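Local coordinates for protein thiamine phosphate pyrophosphorylase (Bacteroides thetaiotaomicron VPI-5482, PDB 3CEU) that adopts a TIM-barrel fold and probably acts as a thiamine-phosphate diphosphorylase in the biosynthesis of thiamine diphosphate, at residues I29-E43 with R56-F69. Numbering follows the deposited sequence.
Sequences ILHLRKPETPAMYSE and RIVTHEHFYLKEEF
L32 and H60 meet where the parallel strands 29-32 and 57-59 end. L32 N donates to V58 O, and L32 O accepts from H60 N at 2.8 Å. L32 CB also packs on I57 CG2. L30 N to R56 O and V58 N to L30 O complete the pairing.

The H60 ring is gripped at both nitrogens. H60 NE2 shares a nearly straight hydrogen bond with H31 ND1 (2.7 Å), the two rings meeting rim to rim with planes 82° apart. H60 ND1 and a water are hydrogen-bonded, and R33 NE donates to the same water. R33 CB lies over one face of H60, toward its rim, a CH-pi contact. V58 CB lies over the centre of the H31 ring, 3.9 Å from its centroid.

E61 is bent at chi2 (79°), which brings its carboxylate to the loop after strand 29-32. K34 N donates to E61 OE2 (2.9 Å), meeting it from above the carboxylate plane. H62 NE2 donates in its ring plane to T37 O (2.7 Å), while A39 CB covers a ring face.

E43 CG is anti to the carbonyl carbon (chi1 -66°) and lies against L65 CD2 and F69 CE1, 3.6 Å from each. E43 CB meets F69 CZ.

The contact spans a beta-alpha-beta unit of the barrel, with helix 39-48 as the crossover. Strand 2-6 flanks one side and strand 73-75 the other. Helix 15-24 packs on L30 and I57, and Y110 bonds H31 NE2.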
# COMPACT_ATOMS: atom_id res chain seq x y z
N ILE A 29 -1.51 3.15 5.99
CA ILE A 29 -1.02 1.77 5.95
C ILE A 29 0.30 1.59 5.22
O ILE A 29 0.61 2.30 4.26
CB ILE A 29 -2.08 0.84 5.29
CG1 ILE A 29 -3.40 0.91 6.07
CG2 ILE A 29 -1.59 -0.60 5.25
CD1 ILE A 29 -4.55 0.14 5.43
N LEU A 30 1.08 0.61 5.68
CA LEU A 30 2.38 0.29 5.09
C LEU A 30 2.35 -1.17 4.66
O LEU A 30 2.05 -2.05 5.46
CB LEU A 30 3.50 0.47 6.11
CG LEU A 30 4.88 0.07 5.62
CD1 LEU A 30 5.34 1.04 4.54
CD2 LEU A 30 5.87 0.08 6.77
N HIS A 31 2.65 -1.40 3.39
CA HIS A 31 2.70 -2.75 2.84
C HIS A 31 4.15 -3.17 2.71
O HIS A 31 4.90 -2.67 1.86
CB HIS A 31 2.00 -2.81 1.48
CG HIS A 31 0.56 -3.21 1.56
ND1 HIS A 31 0.08 -4.41 1.07
CD2 HIS A 31 -0.51 -2.59 2.12
CE1 HIS A 31 -1.21 -4.51 1.32
NE2 HIS A 31 -1.59 -3.42 1.96
N LEU A 32 4.55 -4.09 3.59
CA LEU A 32 5.91 -4.61 3.61
C LEU A 32 6.05 -5.68 2.54
O LEU A 32 5.50 -6.77 2.66
CB LEU A 32 6.22 -5.21 4.99
CG LEU A 32 7.60 -5.84 5.21
CD1 LEU A 32 8.70 -4.83 4.90
CD2 LEU A 32 7.71 -6.31 6.65
N ARG A 33 6.77 -5.35 1.48
CA ARG A 33 6.99 -6.29 0.39
C ARG A 33 8.47 -6.39 0.07
O ARG A 33 9.07 -5.45 -0.48
CB ARG A 33 6.18 -5.85 -0.84
CG ARG A 33 6.28 -6.74 -2.07
CD ARG A 33 5.26 -6.30 -3.12
NE ARG A 33 5.45 -6.92 -4.43
CZ ARG A 33 6.46 -6.65 -5.26
NH1 ARG A 33 7.39 -5.76 -4.93
NH2 ARG A 33 6.53 -7.25 -6.44
N LYS A 34 9.07 -7.51 0.45
CA LYS A 34 10.49 -7.79 0.23
C LYS A 34 10.59 -9.17 -0.42
O LYS A 34 10.91 -10.15 0.25
CB LYS A 34 11.24 -7.81 1.56
CG LYS A 34 11.14 -6.55 2.39
CD LYS A 34 11.69 -5.35 1.64
CE LYS A 34 11.74 -4.11 2.52
NZ LYS A 34 12.22 -2.94 1.74
N PRO A 35 10.35 -9.25 -1.73
CA PRO A 35 10.40 -10.49 -2.50
C PRO A 35 11.65 -11.34 -2.27
O PRO A 35 12.76 -10.82 -2.32
CB PRO A 35 10.31 -10.02 -3.95
CG PRO A 35 9.57 -8.70 -3.84
CD PRO A 35 10.19 -8.09 -2.62
N GLU A 36 11.46 -12.64 -2.04
CA GLU A 36 12.57 -13.57 -1.85
C GLU A 36 13.66 -13.03 -0.93
O GLU A 36 14.78 -12.78 -1.36
CB GLU A 36 13.21 -13.89 -3.21
CG GLU A 36 12.28 -14.50 -4.27
CD GLU A 36 11.93 -15.96 -4.02
OE1 GLU A 36 12.86 -16.78 -3.83
OE2 GLU A 36 10.73 -16.29 -4.02
N THR A 37 13.34 -12.87 0.35
CA THR A 37 14.32 -12.32 1.28
C THR A 37 14.31 -13.03 2.63
O THR A 37 13.24 -13.38 3.14
CB THR A 37 14.03 -10.83 1.49
OG1 THR A 37 13.71 -10.24 0.23
CG2 THR A 37 15.24 -10.13 2.07
N PRO A 38 15.49 -13.26 3.23
CA PRO A 38 15.62 -13.92 4.53
C PRO A 38 14.76 -13.22 5.57
O PRO A 38 14.88 -12.00 5.74
CB PRO A 38 17.10 -13.79 4.85
CG PRO A 38 17.74 -13.76 3.51
CD PRO A 38 16.82 -12.87 2.72
N ALA A 39 13.92 -13.98 6.26
CA ALA A 39 13.04 -13.41 7.29
C ALA A 39 13.81 -12.46 8.21
O ALA A 39 13.32 -11.39 8.56
CB ALA A 39 12.41 -14.53 8.10
N MSE A 40 15.01 -12.89 8.58
CA MSE A 40 15.89 -12.11 9.44
C MSE A 40 15.80 -10.61 9.17
O MSE A 40 15.58 -9.81 10.09
CB MSE A 40 17.33 -12.60 9.23
CG MSE A 40 18.41 -11.85 9.97
SE MSE A 40 20.15 -12.28 9.20
CE MSE A 40 20.21 -14.18 9.64
N TYR A 41 15.97 -10.22 7.92
CA TYR A 41 15.92 -8.81 7.55
C TYR A 41 14.58 -8.13 7.85
O TYR A 41 14.54 -6.96 8.22
CB TYR A 41 16.30 -8.64 6.08
CG TYR A 41 17.68 -9.17 5.77
CD1 TYR A 41 18.77 -8.82 6.56
CD2 TYR A 41 17.90 -10.01 4.68
CE1 TYR A 41 20.05 -9.28 6.27
CE2 TYR A 41 19.17 -10.48 4.38
CZ TYR A 41 20.25 -10.11 5.18
OH TYR A 41 21.52 -10.54 4.89
N SER A 42 13.48 -8.87 7.71
CA SER A 42 12.17 -8.30 7.98
C SER A 42 12.02 -8.04 9.46
O SER A 42 11.44 -7.03 9.86
CB SER A 42 11.06 -9.24 7.50
OG SER A 42 11.13 -9.42 6.10
N GLU A 43 12.56 -8.94 10.27
CA GLU A 43 12.49 -8.79 11.72
C GLU A 43 13.33 -7.59 12.16
O GLU A 43 12.91 -6.82 13.02
CB GLU A 43 13.00 -10.06 12.42
CG GLU A 43 12.15 -11.31 12.21
CD GLU A 43 12.79 -12.55 12.83
OE1 GLU A 43 13.89 -12.95 12.37
OE2 GLU A 43 12.21 -13.12 13.78
N ARG A 56 -0.26 -1.12 11.59
CA ARG A 56 -0.50 -0.31 10.39
C ARG A 56 0.30 -0.91 9.22
O ARG A 56 0.31 -0.36 8.12
CB ARG A 56 -0.02 1.12 10.63
CG ARG A 56 -0.77 1.90 11.70
CD ARG A 56 -1.97 2.61 11.11
NE ARG A 56 -2.49 3.63 12.00
CZ ARG A 56 -3.59 4.34 11.76
NH1 ARG A 56 -4.28 4.12 10.65
NH2 ARG A 56 -4.02 5.24 12.64
N ILE A 57 0.95 -2.04 9.48
CA ILE A 57 1.77 -2.73 8.49
C ILE A 57 1.19 -4.08 8.04
O ILE A 57 0.75 -4.88 8.86
CB ILE A 57 3.20 -2.97 9.06
CG1 ILE A 57 3.84 -1.64 9.43
CG2 ILE A 57 4.05 -3.73 8.05
CD1 ILE A 57 5.17 -1.76 10.17
N VAL A 58 1.19 -4.31 6.73
CA VAL A 58 0.71 -5.56 6.14
C VAL A 58 1.93 -6.15 5.46
O VAL A 58 2.66 -5.42 4.78
CB VAL A 58 -0.39 -5.32 5.08
CG1 VAL A 58 -0.86 -6.65 4.52
CG2 VAL A 58 -1.56 -4.55 5.69
N THR A 59 2.16 -7.45 5.63
CA THR A 59 3.34 -8.07 5.01
C THR A 59 3.01 -9.03 3.88
O THR A 59 2.03 -9.77 3.95
CB THR A 59 4.19 -8.84 6.05
OG1 THR A 59 5.28 -9.48 5.40
CG2 THR A 59 3.35 -9.89 6.77
N HIS A 60 3.84 -9.02 2.84
CA HIS A 60 3.64 -9.89 1.70
C HIS A 60 4.48 -11.15 1.80
O HIS A 60 4.37 -12.06 0.98
CB HIS A 60 3.98 -9.17 0.39
CG HIS A 60 3.08 -8.01 0.08
ND1 HIS A 60 2.73 -7.66 -1.21
CD2 HIS A 60 2.48 -7.10 0.89
CE1 HIS A 60 1.95 -6.60 -1.18
NE2 HIS A 60 1.79 -6.24 0.08
N GLU A 61 5.33 -11.23 2.81
CA GLU A 61 6.17 -12.40 2.97
C GLU A 61 6.21 -12.85 4.41
O GLU A 61 5.79 -12.12 5.30
CB GLU A 61 7.60 -12.09 2.47
CG GLU A 61 7.75 -12.04 0.93
CD GLU A 61 7.27 -10.73 0.30
OE1 GLU A 61 6.95 -10.74 -0.91
OE2 GLU A 61 7.24 -9.70 1.01
N HIS A 62 6.69 -14.07 4.65
CA HIS A 62 6.80 -14.59 6.00
C HIS A 62 5.61 -14.15 6.85
O HIS A 62 5.73 -13.29 7.73
CB HIS A 62 8.10 -14.10 6.63
CG HIS A 62 9.29 -14.38 5.78
ND1 HIS A 62 9.60 -15.65 5.33
CD2 HIS A 62 10.24 -13.56 5.27
CE1 HIS A 62 10.69 -15.59 4.58
NE2 HIS A 62 11.10 -14.33 4.53
N PHE A 63 4.48 -14.76 6.55
CA PHE A 63 3.24 -14.45 7.24
C PHE A 63 3.30 -14.69 8.74
O PHE A 63 2.52 -14.12 9.50
CB PHE A 63 2.10 -15.26 6.60
CG PHE A 63 1.76 -14.84 5.18
CD1 PHE A 63 1.11 -15.71 4.31
CD2 PHE A 63 2.05 -13.55 4.73
CE1 PHE A 63 0.74 -15.32 3.03
CE2 PHE A 63 1.68 -13.14 3.44
CZ PHE A 63 1.03 -14.03 2.59
N TYR A 64 4.25 -15.49 9.20
CA TYR A 64 4.34 -15.75 10.63
C TYR A 64 4.68 -14.45 11.38
O TYR A 64 4.41 -14.33 12.57
CB TYR A 64 5.41 -16.80 10.93
CG TYR A 64 6.81 -16.23 11.03
CD1 TYR A 64 7.56 -15.97 9.88
CD2 TYR A 64 7.37 -15.94 12.27
CE1 TYR A 64 8.84 -15.41 9.97
CE2 TYR A 64 8.63 -15.39 12.37
CZ TYR A 64 9.36 -15.14 11.22
OH TYR A 64 10.61 -14.59 11.34
N LEU A 65 5.29 -13.50 10.68
CA LEU A 65 5.65 -12.22 11.28
C LEU A 65 4.41 -11.44 11.71
O LEU A 65 4.49 -10.54 12.55
CB LEU A 65 6.44 -11.36 10.30
CG LEU A 65 7.81 -11.89 9.90
CD1 LEU A 65 8.36 -11.06 8.74
CD2 LEU A 65 8.75 -11.85 11.09
N LYS A 66 3.27 -11.80 11.13
CA LYS A 66 2.02 -11.12 11.44
C LYS A 66 1.72 -11.14 12.94
O LYS A 66 1.45 -10.10 13.53
CB LYS A 66 0.87 -11.76 10.66
CG LYS A 66 -0.43 -10.95 10.66
CD LYS A 66 -1.25 -11.16 11.92
CE LYS A 66 -2.63 -10.49 11.79
NZ LYS A 66 -3.46 -10.61 13.02
N GLU A 67 1.77 -12.33 13.55
CA GLU A 67 1.50 -12.47 14.99
C GLU A 67 2.77 -12.23 15.80
O GLU A 67 2.73 -11.81 16.96
CB GLU A 67 0.97 -13.88 15.30
CG GLU A 67 -0.28 -14.29 14.54
CD GLU A 67 -1.52 -13.52 14.97
OE1 GLU A 67 -2.62 -13.86 14.51
OE2 GLU A 67 -1.38 -12.57 15.77
N GLU A 68 3.91 -12.51 15.19
CA GLU A 68 5.19 -12.32 15.84
C GLU A 68 5.41 -10.84 16.22
O GLU A 68 5.76 -10.55 17.37
CB GLU A 68 6.31 -12.79 14.91
CG GLU A 68 7.66 -12.91 15.57
CD GLU A 68 7.72 -14.05 16.56
OE1 GLU A 68 8.82 -14.31 17.09
OE2 GLU A 68 6.68 -14.69 16.82
N PHE A 69 5.18 -9.92 15.28
CA PHE A 69 5.38 -8.49 15.53
C PHE A 69 4.11 -7.66 15.65
O PHE A 69 4.16 -6.43 15.61
CB PHE A 69 6.27 -7.90 14.45
CG PHE A 69 7.68 -8.36 14.52
CD1 PHE A 69 8.04 -9.61 14.02
CD2 PHE A 69 8.66 -7.57 15.13
CE1 PHE A 69 9.35 -10.08 14.14
CE2 PHE A 69 9.97 -8.02 15.25
CZ PHE A 69 10.32 -9.28 14.75
O HOH W 1 3.25 -8.79 -3.73